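Local atomic coordinates of Slr0280 protein (Synechocystis sp., PDB entry 5H3K), a protein that is of unknown function but carries a phosphodiester glycosidase (NAGPA-type) domain, which suggests that it may hydrolyse a sugar phosphodiester. Residues Q396-N401 with A472-V477; Q348-A353 with P417-S422; V326-D331 with A599-A604; P421-L426 with G460-D465; E184-T189 with Y246-S251. All coordinates share one frame; numbering follows the deposited sequence.

Contact 1. Residues Q396-N401 with A472-V477; sequences QRLTAN and AGVLAV
Gln396 sets its CG anti to its own carbonyl carbon (chi1 -84°), and the chain then bends at chi2 (143°), which carries the amide across to Val474. Val474 has CG1 anti to its backbone N (chi1 174°) and CG2 beside that N, and both methyls face the amide. The two side chains cross obliquely. NE2 of Gln396 lies 3.3 Å from Val474 CG2 and 3.7 Å from Val474 CG1, so a polar nitrogen rests on a branched apolar end. OE1 of Gln396 bonds to the hydroxyl of Ser394 and accepts a weak bond from a water, which also donates to Val474 O at 2.8 Å. The contact joins strand 397-403 of a large mixed sheet to the loop between strands 460-466 and 481-488 of the same sheet. Leu398 points from that strand toward the loop. Its CD1 meets Leu475 CD1 tip to tip at 4.1 Å and lies 4.2 Å from Val474 CG1. Leu398 is thus set against two neighbouring loop residues. Ile470, earlier in the loop, touches both leucines, and Pro471 also packs on Leu398. On the sheet side, the backbone of Leu398 is hydrogen-bonded to Ile390 of strand 379-392.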
# COMPACT_ATOMS: atom_id res chain seq x y z
N GLN A 396 29.87 0.53 -33.26
CA GLN A 396 28.55 1.09 -33.57
C GLN A 396 27.72 1.25 -32.30
O GLN A 396 27.85 0.47 -31.35
CB GLN A 396 27.78 0.18 -34.54
CG GLN A 396 28.09 0.37 -36.01
CD GLN A 396 28.07 -0.95 -36.77
OE1 GLN A 396 29.07 -1.68 -36.76
NE2 GLN A 396 26.95 -1.27 -37.40
N ARG A 397 26.85 2.26 -32.29
CA ARG A 397 26.01 2.52 -31.12
C ARG A 397 24.53 2.44 -31.46
O ARG A 397 24.10 2.91 -32.51
CB ARG A 397 26.33 3.90 -30.54
CG ARG A 397 27.71 4.02 -29.96
CD ARG A 397 27.95 5.42 -29.44
NE ARG A 397 28.62 5.36 -28.15
CZ ARG A 397 28.27 6.07 -27.08
NH1 ARG A 397 27.23 6.90 -27.13
NH2 ARG A 397 28.94 5.93 -25.94
N LEU A 398 23.74 1.85 -30.56
CA LEU A 398 22.30 1.92 -30.65
C LEU A 398 21.79 2.49 -29.33
O LEU A 398 22.39 2.24 -28.27
CB LEU A 398 21.68 0.53 -30.87
CG LEU A 398 21.96 -0.20 -32.19
CD1 LEU A 398 21.43 -1.64 -32.13
CD2 LEU A 398 21.34 0.56 -33.35
N THR A 399 20.70 3.24 -29.37
CA THR A 399 20.12 3.75 -28.13
C THR A 399 18.81 3.03 -27.89
O THR A 399 17.92 3.02 -28.74
CB THR A 399 19.85 5.26 -28.18
OG1 THR A 399 18.69 5.51 -28.97
CG2 THR A 399 21.04 6.00 -28.76
N ALA A 400 18.69 2.40 -26.72
CA ALA A 400 17.45 1.76 -26.32
C ALA A 400 16.73 2.69 -25.34
O ALA A 400 17.33 3.17 -24.38
CB ALA A 400 17.73 0.42 -25.69
N ASN A 401 15.45 2.95 -25.58
CA ASN A 401 14.71 3.90 -24.76
C ASN A 401 13.65 3.29 -23.86
O ASN A 401 12.95 4.01 -23.14
CB ASN A 401 14.07 4.97 -25.65
CG ASN A 401 15.09 5.90 -26.29
OD1 ASN A 401 15.09 6.09 -27.50
ND2 ASN A 401 15.97 6.46 -25.47
N ALA A 472 20.12 -2.88 -40.78
CA ALA A 472 20.50 -4.26 -41.07
C ALA A 472 21.99 -4.50 -40.85
O ALA A 472 22.83 -3.62 -41.10
CB ALA A 472 20.11 -4.64 -42.49
N GLY A 473 22.31 -5.68 -40.34
CA GLY A 473 23.68 -6.11 -40.19
C GLY A 473 24.40 -5.62 -38.95
O GLY A 473 25.50 -6.10 -38.65
N VAL A 474 23.79 -4.68 -38.23
CA VAL A 474 24.41 -4.11 -37.03
C VAL A 474 24.52 -5.16 -35.91
O VAL A 474 25.52 -5.20 -35.19
CB VAL A 474 23.61 -2.88 -36.55
CG1 VAL A 474 24.14 -2.37 -35.22
CG2 VAL A 474 23.68 -1.77 -37.59
N LEU A 475 23.49 -5.99 -35.77
CA LEU A 475 23.47 -7.03 -34.74
C LEU A 475 23.57 -8.44 -35.31
O LEU A 475 22.72 -9.29 -35.03
CB LEU A 475 22.20 -6.92 -33.89
CG LEU A 475 22.05 -5.62 -33.09
CD1 LEU A 475 20.78 -5.68 -32.23
CD2 LEU A 475 23.27 -5.36 -32.25
N ALA A 476 24.61 -8.69 -36.10
CA ALA A 476 24.85 -10.04 -36.63
C ALA A 476 25.08 -11.06 -35.51
O ALA A 476 25.65 -10.72 -34.47
CB ALA A 476 26.03 -10.02 -37.59
N VAL A 477 24.66 -12.30 -35.74
CA VAL A 477 24.96 -13.39 -34.81
C VAL A 477 26.48 -13.45 -34.55
O VAL A 477 27.28 -13.46 -35.50
CB VAL A 477 24.44 -14.76 -35.35
CG1 VAL A 477 24.89 -15.92 -34.46
CG2 VAL A 477 22.91 -14.73 -35.47
O HOH W 1 27.88 -3.74 -35.36

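Contact 2. Residues Q348-A353 with P417-S422; sequences QLPLGA and PAWGPS
Trp419 packs its six-membered ring against Leu349 and Pro350, joining the loop after strand 411-415 to the short hairpin of strands 343-344 and 349-350. A G1 beta bulge in that hairpin sets Gln348 and Leu349 together opposite Asn344. Along 417-422, the chain starts with a turn at Pro417, where Gly420 N makes a weak bond to Pro417 O. Ala418 leads on to Trp419, the one residue of this segment that touches the hairpin. Its CG is anti to the backbone N (chi1 -178°), which brings the end of the indole to the hairpin. CH2 of Trp419 lies 3.8 Å from Leu349 CD2, which approaches the ring obliquely, and 3.9 Å from Leu349 CD1. The two side chains cross at about a right angle. An alanine in place of Leu349 would remove both methyls and is likely to leave a gap beside the far end of the indole. Tyr415 makes an edge-to-face contact with the same indole. At Gly420, with a phi of 146°, a side chain would run into Pro421 CD. Ser422 O then lies at the indole edge, in the ring plane. Back at the hairpin, Pro350 CD sits 4.2 Å from Trp419 CZ3.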
# COMPACT_ATOMS: atom_id res chain seq x y z
N GLN A 348 -1.40 -6.84 -16.61
CA GLN A 348 -0.64 -6.77 -15.35
C GLN A 348 0.84 -6.40 -15.53
O GLN A 348 1.70 -6.90 -14.80
CB GLN A 348 -0.72 -8.07 -14.55
CG GLN A 348 -2.10 -8.64 -14.31
CD GLN A 348 -2.13 -10.11 -14.69
OE1 GLN A 348 -1.53 -10.97 -14.01
NE2 GLN A 348 -2.75 -10.40 -15.82
N LEU A 349 1.12 -5.52 -16.48
CA LEU A 349 2.49 -5.04 -16.69
C LEU A 349 2.73 -3.64 -16.11
O LEU A 349 1.86 -2.77 -16.18
CB LEU A 349 2.82 -5.02 -18.17
CG LEU A 349 2.67 -6.38 -18.86
CD1 LEU A 349 3.10 -6.25 -20.32
CD2 LEU A 349 3.48 -7.44 -18.13
N PRO A 350 3.93 -3.41 -15.57
CA PRO A 350 4.30 -2.09 -15.04
C PRO A 350 4.50 -1.04 -16.13
O PRO A 350 4.98 -1.33 -17.24
CB PRO A 350 5.63 -2.37 -14.32
CG PRO A 350 6.21 -3.56 -15.06
CD PRO A 350 5.04 -4.39 -15.48
N LEU A 351 4.11 0.19 -15.81
CA LEU A 351 4.29 1.35 -16.70
C LEU A 351 5.03 2.44 -15.93
O LEU A 351 4.40 3.33 -15.34
CB LEU A 351 2.92 1.87 -17.13
CG LEU A 351 2.06 0.85 -17.91
CD1 LEU A 351 0.66 1.38 -18.12
CD2 LEU A 351 2.73 0.54 -19.25
N GLY A 352 6.36 2.38 -15.90
CA GLY A 352 7.14 3.40 -15.21
C GLY A 352 8.25 2.78 -14.37
O GLY A 352 8.26 1.57 -14.14
N ALA A 353 9.12 3.63 -13.84
CA ALA A 353 10.37 3.18 -13.24
C ALA A 353 10.18 2.42 -11.93
O ALA A 353 9.43 2.84 -11.06
CB ALA A 353 11.30 4.36 -13.01
N PRO A 417 16.43 -10.53 -17.36
CA PRO A 417 15.76 -11.50 -16.49
C PRO A 417 14.88 -10.88 -15.40
O PRO A 417 14.01 -11.58 -14.89
CB PRO A 417 16.94 -12.25 -15.86
CG PRO A 417 17.97 -12.24 -16.94
CD PRO A 417 17.84 -10.88 -17.59
N ALA A 418 15.10 -9.61 -15.04
CA ALA A 418 14.19 -8.94 -14.10
C ALA A 418 12.73 -8.92 -14.58
O ALA A 418 11.80 -8.89 -13.77
CB ALA A 418 14.67 -7.52 -13.80
N TRP A 419 12.52 -8.93 -15.90
CA TRP A 419 11.17 -8.98 -16.46
C TRP A 419 10.49 -10.30 -16.12
O TRP A 419 9.29 -10.34 -15.84
CB TRP A 419 11.25 -8.81 -17.98
CG TRP A 419 9.93 -8.79 -18.73
CD1 TRP A 419 9.43 -9.78 -19.53
CD2 TRP A 419 8.99 -7.72 -18.77
NE1 TRP A 419 8.22 -9.38 -20.06
CE2 TRP A 419 7.93 -8.12 -19.61
CE3 TRP A 419 8.93 -6.45 -18.16
CZ2 TRP A 419 6.83 -7.30 -19.87
CZ3 TRP A 419 7.83 -5.64 -18.42
CH2 TRP A 419 6.80 -6.07 -19.27
N GLY A 420 11.26 -11.37 -16.15
CA GLY A 420 10.74 -12.71 -15.97
C GLY A 420 11.52 -13.70 -16.83
O GLY A 420 12.53 -13.33 -17.45
N PRO A 421 11.09 -14.96 -16.84
CA PRO A 421 11.71 -16.01 -17.65
C PRO A 421 11.40 -15.89 -19.14
O PRO A 421 12.15 -16.43 -19.95
CB PRO A 421 11.07 -17.30 -17.09
CG PRO A 421 10.69 -16.95 -15.68
CD PRO A 421 10.21 -15.52 -15.79
N SER A 422 10.33 -15.19 -19.51
CA SER A 422 9.97 -15.10 -20.93
C SER A 422 9.43 -13.74 -21.36
O SER A 422 9.07 -12.90 -20.53
CB SER A 422 8.96 -16.20 -21.30
OG SER A 422 7.63 -15.81 -20.99

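Contact 3. Residues V326-D331 with A599-A604; sequences VTIARD and ARVSNA
Ile328 of helix 325-331 packs on Val601 and Ala604 of strand 600-609. This is a helix laid against a sheet: strand 600-609 pairs antiparallel with strands 307-313, 323-324 and 336-339. The contact is buried and lies close to the centre of the chain.

The apolar contacts come from the two arms of Ile328. CG1 is anti to the carbonyl carbon (chi1 -63°), and the extended chi2 (174°) sends CD1 out to the strand. CD1 of Ile328 lies 3.9 Å from Val601 CG2 and 4.1 Å from Val601 O. The second arm, CG2, is anti to the backbone N. It reaches Ala604 CB at 4.4 Å, a looser contact. Ile328 therefore spans from Val601 to Ala604, past the break in the strand near Ser602. Leu312 of strand 307-313 also touches Ile328, and Phe343 packs on Val601. Within the helix, Val326 CG2 lies over one face of the Arg330 guanidinium, 3.6 Å above its plane and off centre.

The polar bonds lie within each segment or lead outward. In the helix, Asp331 N bonds to Thr327 O. Arg330 is anchored beyond the contact, with NE on Gly588 O and NH2 on Gln589 OE1. On the strand, Ser602 and Asn603 point away from the helix. Asn603 OD1 accepts from Gly341 N. Its ND2 donates to Ser602 OG at 2.9 Å, and that oxygen is tilted 26° out of the amide plane.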
# COMPACT_ATOMS: atom_id res chain seq x y z
N VAL A 326 -2.37 -4.93 0.45
CA VAL A 326 -2.27 -5.52 1.78
C VAL A 326 -1.66 -6.92 1.73
O VAL A 326 -0.97 -7.34 2.67
CB VAL A 326 -3.63 -5.50 2.54
CG1 VAL A 326 -4.50 -6.67 2.08
CG2 VAL A 326 -3.39 -5.54 4.05
N THR A 327 -1.89 -7.64 0.63
CA THR A 327 -1.28 -8.95 0.40
C THR A 327 0.21 -8.82 0.11
O THR A 327 1.03 -9.61 0.62
CB THR A 327 -1.98 -9.71 -0.74
OG1 THR A 327 -3.36 -9.90 -0.39
CG2 THR A 327 -1.33 -11.07 -0.96
N ILE A 328 0.58 -7.83 -0.70
CA ILE A 328 1.99 -7.53 -0.93
C ILE A 328 2.67 -7.25 0.42
O ILE A 328 3.71 -7.82 0.72
CB ILE A 328 2.19 -6.32 -1.88
CG1 ILE A 328 1.62 -6.64 -3.28
CG2 ILE A 328 3.66 -5.93 -1.96
CD1 ILE A 328 1.65 -5.45 -4.26
N ALA A 329 2.05 -6.39 1.24
CA ALA A 329 2.61 -6.01 2.54
C ALA A 329 2.80 -7.22 3.46
O ALA A 329 3.87 -7.40 4.07
CB ALA A 329 1.71 -4.95 3.22
N ARG A 330 1.77 -8.05 3.56
CA ARG A 330 1.85 -9.24 4.41
C ARG A 330 2.88 -10.24 3.89
O ARG A 330 3.75 -10.69 4.64
CB ARG A 330 0.47 -9.92 4.54
CG ARG A 330 -0.54 -9.13 5.35
CD ARG A 330 -1.95 -9.60 5.05
NE ARG A 330 -2.94 -8.83 5.79
CZ ARG A 330 -4.25 -8.89 5.58
NH1 ARG A 330 -4.74 -9.66 4.61
NH2 ARG A 330 -5.07 -8.15 6.31
N ASP A 331 2.77 -10.61 2.62
CA ASP A 331 3.61 -11.67 2.08
C ASP A 331 5.10 -11.31 2.01
O ASP A 331 5.96 -12.17 2.16
CB ASP A 331 3.08 -12.17 0.72
CG ASP A 331 1.70 -12.85 0.81
OD1 ASP A 331 1.10 -12.93 1.92
OD2 ASP A 331 1.19 -13.30 -0.24
N ALA A 599 -7.95 -2.18 -4.97
CA ALA A 599 -7.74 -2.95 -6.20
C ALA A 599 -6.42 -3.70 -6.12
O ALA A 599 -5.55 -3.33 -5.33
CB ALA A 599 -7.74 -2.04 -7.42
N ARG A 600 -6.24 -4.73 -6.94
CA ARG A 600 -4.92 -5.33 -7.07
C ARG A 600 -4.01 -4.30 -7.72
O ARG A 600 -4.45 -3.56 -8.60
CB ARG A 600 -4.95 -6.57 -7.97
CG ARG A 600 -5.91 -7.62 -7.47
CD ARG A 600 -5.83 -8.88 -8.31
NE ARG A 600 -6.35 -10.01 -7.54
CZ ARG A 600 -6.47 -11.25 -8.00
NH1 ARG A 600 -6.10 -11.53 -9.24
NH2 ARG A 600 -6.96 -12.20 -7.22
N VAL A 601 -2.76 -4.25 -7.28
CA VAL A 601 -1.81 -3.29 -7.86
C VAL A 601 -0.54 -4.01 -8.30
O VAL A 601 -0.26 -5.12 -7.86
CB VAL A 601 -1.44 -2.15 -6.87
CG1 VAL A 601 -2.70 -1.39 -6.42
CG2 VAL A 601 -0.71 -2.70 -5.64
N SER A 602 0.23 -3.37 -9.16
CA SER A 602 1.49 -3.95 -9.64
C SER A 602 2.63 -3.87 -8.62
O SER A 602 3.45 -4.79 -8.50
CB SER A 602 1.92 -3.23 -10.92
OG SER A 602 3.31 -3.46 -11.19
N ASN A 603 2.72 -2.75 -7.91
CA ASN A 603 3.87 -2.56 -7.05
C ASN A 603 3.62 -1.54 -5.94
O ASN A 603 2.64 -0.78 -5.96
CB ASN A 603 5.11 -2.18 -7.87
CG ASN A 603 4.89 -0.94 -8.74
OD1 ASN A 603 4.93 0.20 -8.27
ND2 ASN A 603 4.70 -1.16 -10.03
N ALA A 604 4.53 -1.52 -4.98
CA ALA A 604 4.36 -0.71 -3.79
C ALA A 604 5.70 -0.15 -3.34
O ALA A 604 6.76 -0.58 -3.81
CB ALA A 604 3.77 -1.58 -2.69

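Contact 4. Residues P421-L426 with G460-D465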
# COMPACT_ATOMS: atom_id res chain seq x y z
N PRO A 421 11.09 -14.96 -16.84
CA PRO A 421 11.71 -16.01 -17.65
C PRO A 421 11.40 -15.89 -19.14
O PRO A 421 12.15 -16.43 -19.95
CB PRO A 421 11.07 -17.30 -17.09
CG PRO A 421 10.69 -16.95 -15.68
CD PRO A 421 10.21 -15.52 -15.79
N SER A 422 10.33 -15.19 -19.51
CA SER A 422 9.97 -15.10 -20.93
C SER A 422 9.43 -13.74 -21.36
O SER A 422 9.07 -12.90 -20.53
CB SER A 422 8.96 -16.20 -21.30
OG SER A 422 7.63 -15.81 -20.99
N TYR A 423 9.39 -13.53 -22.67
CA TYR A 423 8.79 -12.34 -23.25
C TYR A 423 7.73 -12.73 -24.28
O TYR A 423 7.96 -13.61 -25.11
CB TYR A 423 9.85 -11.44 -23.88
CG TYR A 423 9.26 -10.31 -24.69
CD1 TYR A 423 8.67 -9.22 -24.06
CD2 TYR A 423 9.28 -10.33 -26.08
CE1 TYR A 423 8.11 -8.18 -24.80
CE2 TYR A 423 8.73 -9.30 -26.82
CZ TYR A 423 8.15 -8.22 -26.18
OH TYR A 423 7.59 -7.20 -26.92
N ILE A 424 6.57 -12.09 -24.22
CA ILE A 424 5.52 -12.27 -25.22
C ILE A 424 5.36 -10.94 -25.93
O ILE A 424 5.21 -9.91 -25.27
CB ILE A 424 4.18 -12.64 -24.55
CG1 ILE A 424 4.31 -13.96 -23.79
CG2 ILE A 424 3.07 -12.71 -25.58
CD1 ILE A 424 3.09 -14.31 -22.96
N PRO A 425 5.38 -10.94 -27.28
CA PRO A 425 5.38 -9.65 -27.99
C PRO A 425 4.17 -8.79 -27.65
O PRO A 425 3.06 -9.32 -27.54
CB PRO A 425 5.39 -10.05 -29.48
CG PRO A 425 5.07 -11.51 -29.52
CD PRO A 425 5.48 -12.09 -28.20
N LEU A 426 4.39 -7.49 -27.48
CA LEU A 426 3.33 -6.58 -27.07
C LEU A 426 2.79 -5.80 -28.25
O LEU A 426 1.80 -5.09 -28.13
CB LEU A 426 3.84 -5.63 -25.99
CG LEU A 426 4.24 -6.20 -24.64
CD1 LEU A 426 4.91 -5.13 -23.78
CD2 LEU A 426 3.02 -6.78 -23.93
N GLY A 460 21.67 -13.37 -20.05
CA GLY A 460 21.58 -12.33 -21.06
C GLY A 460 20.31 -11.52 -21.02
O GLY A 460 19.81 -11.16 -19.95
N TYR A 461 19.77 -11.23 -22.21
CA TYR A 461 18.61 -10.36 -22.37
C TYR A 461 18.12 -10.38 -23.80
O TYR A 461 18.76 -10.98 -24.68
CB TYR A 461 18.94 -8.92 -21.96
CG TYR A 461 20.12 -8.30 -22.68
CD1 TYR A 461 19.94 -7.56 -23.85
CD2 TYR A 461 21.41 -8.43 -22.17
CE1 TYR A 461 21.02 -6.98 -24.50
CE2 TYR A 461 22.49 -7.86 -22.81
CZ TYR A 461 22.29 -7.14 -23.97
OH TYR A 461 23.39 -6.58 -24.60
N LEU A 462 16.98 -9.73 -24.04
CA LEU A 462 16.45 -9.62 -25.39
C LEU A 462 16.48 -8.16 -25.80
O LEU A 462 16.22 -7.26 -24.98
CB LEU A 462 15.02 -10.14 -25.45
CG LEU A 462 14.79 -11.58 -25.03
CD1 LEU A 462 13.31 -11.95 -25.19
CD2 LEU A 462 15.67 -12.51 -25.88
N ILE A 463 16.84 -7.91 -27.06
CA ILE A 463 16.63 -6.61 -27.66
C ILE A 463 15.41 -6.72 -28.56
O ILE A 463 15.33 -7.62 -29.41
CB ILE A 463 17.84 -6.15 -28.47
CG1 ILE A 463 19.06 -5.96 -27.56
CG2 ILE A 463 17.50 -4.85 -29.21
CD1 ILE A 463 20.41 -5.86 -28.31
N ILE A 464 14.45 -5.82 -28.36
CA ILE A 464 13.21 -5.81 -29.14
C ILE A 464 13.18 -4.57 -30.01
O ILE A 464 13.30 -3.44 -29.52
CB ILE A 464 11.96 -5.83 -28.22
CG1 ILE A 464 11.88 -7.14 -27.43
CG2 ILE A 464 10.70 -5.63 -29.04
CD1 ILE A 464 11.80 -8.37 -28.29
N ASP A 465 13.04 -4.76 -31.32
CA ASP A 465 12.97 -3.63 -32.24
C ASP A 465 11.52 -3.45 -32.66
O ASP A 465 10.93 -4.35 -33.26
CB ASP A 465 13.86 -3.88 -33.45
CG ASP A 465 13.88 -2.71 -34.43
OD1 ASP A 465 13.24 -1.67 -34.15
OD2 ASP A 465 14.55 -2.85 -35.48
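Tyr423 packs its CB and ring against Leu462 and Ile464, two residues on one side of strand 460-466. This apolar packing carries the contact. The CG of Tyr423 is anti to the backbone N (chi1 171°), and the ring runs toward Ile464. CE2 of Tyr423 comes to 3.5 Å from Ile464 CD1 and 3.9 Å from Ile464 CG1. The CD1 methyl of Ile464 approaches the ring obliquely. Further back, Tyr423 CB meets Leu462 CD1 at 3.7 Å. Leu462 thus supports the root of the side chain and Ile464 the ring. Tyr415 stacks on the Tyr423 ring and also touches Ile464.

The arrangement lays the short strand 422-423 and the loop after it over a large mixed sheet. In that sheet, strand 460-466 runs between strands 411-415 and 430-436, antiparallel to both. Strand 422-423 itself pairs with strand 454-455.

Hydrogen bonds fix the far end of the tyrosine. Its OH bonds to Glu430 OE2 and to Arg466 NH2. A phenylalanine in place of Tyr423 would keep the ring but lose the hydroxyl, and would probably leave Glu430 and Arg466 without this shared partner. From its own segment, Leu426 N also donates to Tyr423 OH, at 3.3 Å and with an N-H...O angle of 145°.

Contact 5. Residues E184-T189 with Y246-S251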
# COMPACT_ATOMS: atom_id res chain seq x y z
N GLU A 184 -21.81 2.65 -0.64
CA GLU A 184 -22.97 2.88 0.24
C GLU A 184 -23.41 1.68 1.08
O GLU A 184 -24.36 1.79 1.88
CB GLU A 184 -24.16 3.42 -0.58
CG GLU A 184 -23.94 4.82 -1.13
CD GLU A 184 -23.00 4.85 -2.32
OE1 GLU A 184 -23.24 4.11 -3.30
OE2 GLU A 184 -22.01 5.61 -2.27
N GLU A 185 -22.73 0.55 0.92
CA GLU A 185 -23.04 -0.65 1.69
C GLU A 185 -22.03 -0.78 2.82
O GLU A 185 -20.82 -0.72 2.60
CB GLU A 185 -22.97 -1.91 0.81
CG GLU A 185 -24.08 -2.02 -0.25
CD GLU A 185 -23.91 -3.23 -1.17
OE1 GLU A 185 -22.91 -3.97 -1.04
OE2 GLU A 185 -24.79 -3.46 -2.03
N ALA A 186 -22.51 -0.98 4.04
CA ALA A 186 -21.61 -1.20 5.15
C ALA A 186 -22.14 -2.32 6.03
O ALA A 186 -23.36 -2.56 6.08
CB ALA A 186 -21.41 0.09 5.95
N VAL A 187 -21.24 -3.02 6.70
CA VAL A 187 -21.65 -4.10 7.60
C VAL A 187 -20.81 -4.13 8.87
O VAL A 187 -19.58 -4.03 8.83
CB VAL A 187 -21.66 -5.48 6.90
CG1 VAL A 187 -20.32 -5.76 6.24
CG2 VAL A 187 -22.06 -6.60 7.89
N VAL A 188 -21.51 -4.21 9.99
CA VAL A 188 -20.85 -4.42 11.27
C VAL A 188 -21.05 -5.88 11.67
O VAL A 188 -22.19 -6.36 11.76
CB VAL A 188 -21.45 -3.48 12.36
CG1 VAL A 188 -20.84 -3.78 13.73
CG2 VAL A 188 -21.22 -2.02 12.00
N THR A 189 -19.96 -6.61 11.87
CA THR A 189 -20.05 -7.99 12.34
C THR A 189 -19.69 -7.99 13.81
O THR A 189 -18.66 -7.43 14.20
CB THR A 189 -19.08 -8.92 11.57
OG1 THR A 189 -19.31 -8.81 10.16
CG2 THR A 189 -19.28 -10.38 11.99
N TYR A 246 -21.68 9.07 3.49
CA TYR A 246 -21.70 8.67 4.90
C TYR A 246 -20.83 7.46 5.18
O TYR A 246 -20.73 6.55 4.37
CB TYR A 246 -23.14 8.44 5.36
CG TYR A 246 -23.85 9.73 5.63
CD1 TYR A 246 -24.18 10.60 4.60
CD2 TYR A 246 -24.18 10.11 6.92
CE1 TYR A 246 -24.83 11.81 4.84
CE2 TYR A 246 -24.83 11.31 7.18
CZ TYR A 246 -25.15 12.15 6.14
OH TYR A 246 -25.79 13.35 6.40
N LYS A 247 -20.19 7.46 6.35
CA LYS A 247 -19.39 6.33 6.80
C LYS A 247 -19.87 5.93 8.17
O LYS A 247 -20.66 6.65 8.78
CB LYS A 247 -17.91 6.73 6.89
CG LYS A 247 -17.33 7.33 5.61
CD LYS A 247 -15.85 7.66 5.81
CE LYS A 247 -15.38 8.74 4.86
NZ LYS A 247 -13.95 9.08 5.09
N LEU A 248 -19.42 4.79 8.66
CA LEU A 248 -19.73 4.40 10.03
C LEU A 248 -18.57 4.73 10.95
O LEU A 248 -17.41 4.50 10.61
CB LEU A 248 -20.01 2.90 10.11
CG LEU A 248 -21.16 2.38 9.27
CD1 LEU A 248 -21.40 0.91 9.59
CD2 LEU A 248 -22.42 3.21 9.54
N GLN A 249 -18.87 5.29 12.11
CA GLN A 249 -17.88 5.40 13.17
C GLN A 249 -18.41 4.61 14.35
O GLN A 249 -19.46 4.95 14.89
CB GLN A 249 -17.63 6.86 13.55
CG GLN A 249 -16.73 7.03 14.78
CD GLN A 249 -16.50 8.50 15.14
OE1 GLN A 249 -16.66 9.39 14.29
NE2 GLN A 249 -16.13 8.75 16.39
N VAL A 250 -17.70 3.56 14.75
CA VAL A 250 -18.19 2.64 15.77
C VAL A 250 -17.35 2.72 17.04
O VAL A 250 -16.12 2.76 16.97
CB VAL A 250 -18.17 1.19 15.25
CG1 VAL A 250 -18.83 0.25 16.26
CG2 VAL A 250 -18.87 1.10 13.92
N SER A 251 -18.02 2.74 18.19
CA SER A 251 -17.32 2.80 19.48
C SER A 251 -18.07 2.00 20.54
O SER A 251 -19.15 1.47 20.27
CB SER A 251 -17.19 4.25 19.93
OG SER A 251 -18.46 4.87 19.98
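Strands 185-189 and 247-251 run nearly parallel, 17° apart in direction, with their axes 8.3 Å apart at the closest point. At that separation they meet through side chains. Ala186 lies over Leu248, and Val188 over Val250.

Leu248 makes the main contact. Its CG is anti to the carbonyl carbon (chi1 -59°), and CD1 is the branch that reaches the other strand. CD1 of Leu248 lies 3.7 Å from Ala186 CB. The same methyl is 3.8 Å from Val188 CG2, so it bridges the two residues. Ala186 is small, and the leucine comes close enough for its CG to lie 4.0 Å from Ala186 CB.

Val188 has CG1 anti to its backbone N (chi1 175°), and CG2 is the methyl that faces across. CG2 of Val188 also meets Val250 CG2, at a looser 4.4 Å. Alternate residues differ in direction: Val187 and Lys247 point away from the partner strand, and Lys247 NZ bonds to Ala267 O.

Residues around the two strands extend the packing. Phe240 of strand 235-241 and Leu242 just after it touch Leu248, Ile261 touches Val188, and Trp177 and Leu259 touch Val250.

Each strand belongs to its own four-stranded antiparallel sheet, 185-190 in one and 247-253 in the other. Strand 247-253 is an outermost strand of its sheet. The two sheets face each other through these apolar side chains, an arrangement characteristic of a beta sandwich.

How the contacts relate
Contact 5 comes first along the chain and closes before the others open. It lies across the chain's centre from contacts 1, 2 and 4. Its centre is about 25 Å from that of contact 3, which lies near the centre of the folded chain. Contact 3 joins 326-331 to 599-604, and contacts 1, 2 and 4 all fall between those segments in sequence. Contacts 2 and 3 touch through Pro350 and Ser602. Contacts 2 and 4 share Pro421 and Ser422, with centres about 10 Å apart. Contacts 1 and 4 reach the same mixed sheet and meet at Leu475 and Ile463. Packing thus continues from the central helix out to the mixed sheet that contains strands 397-403 and 460-466.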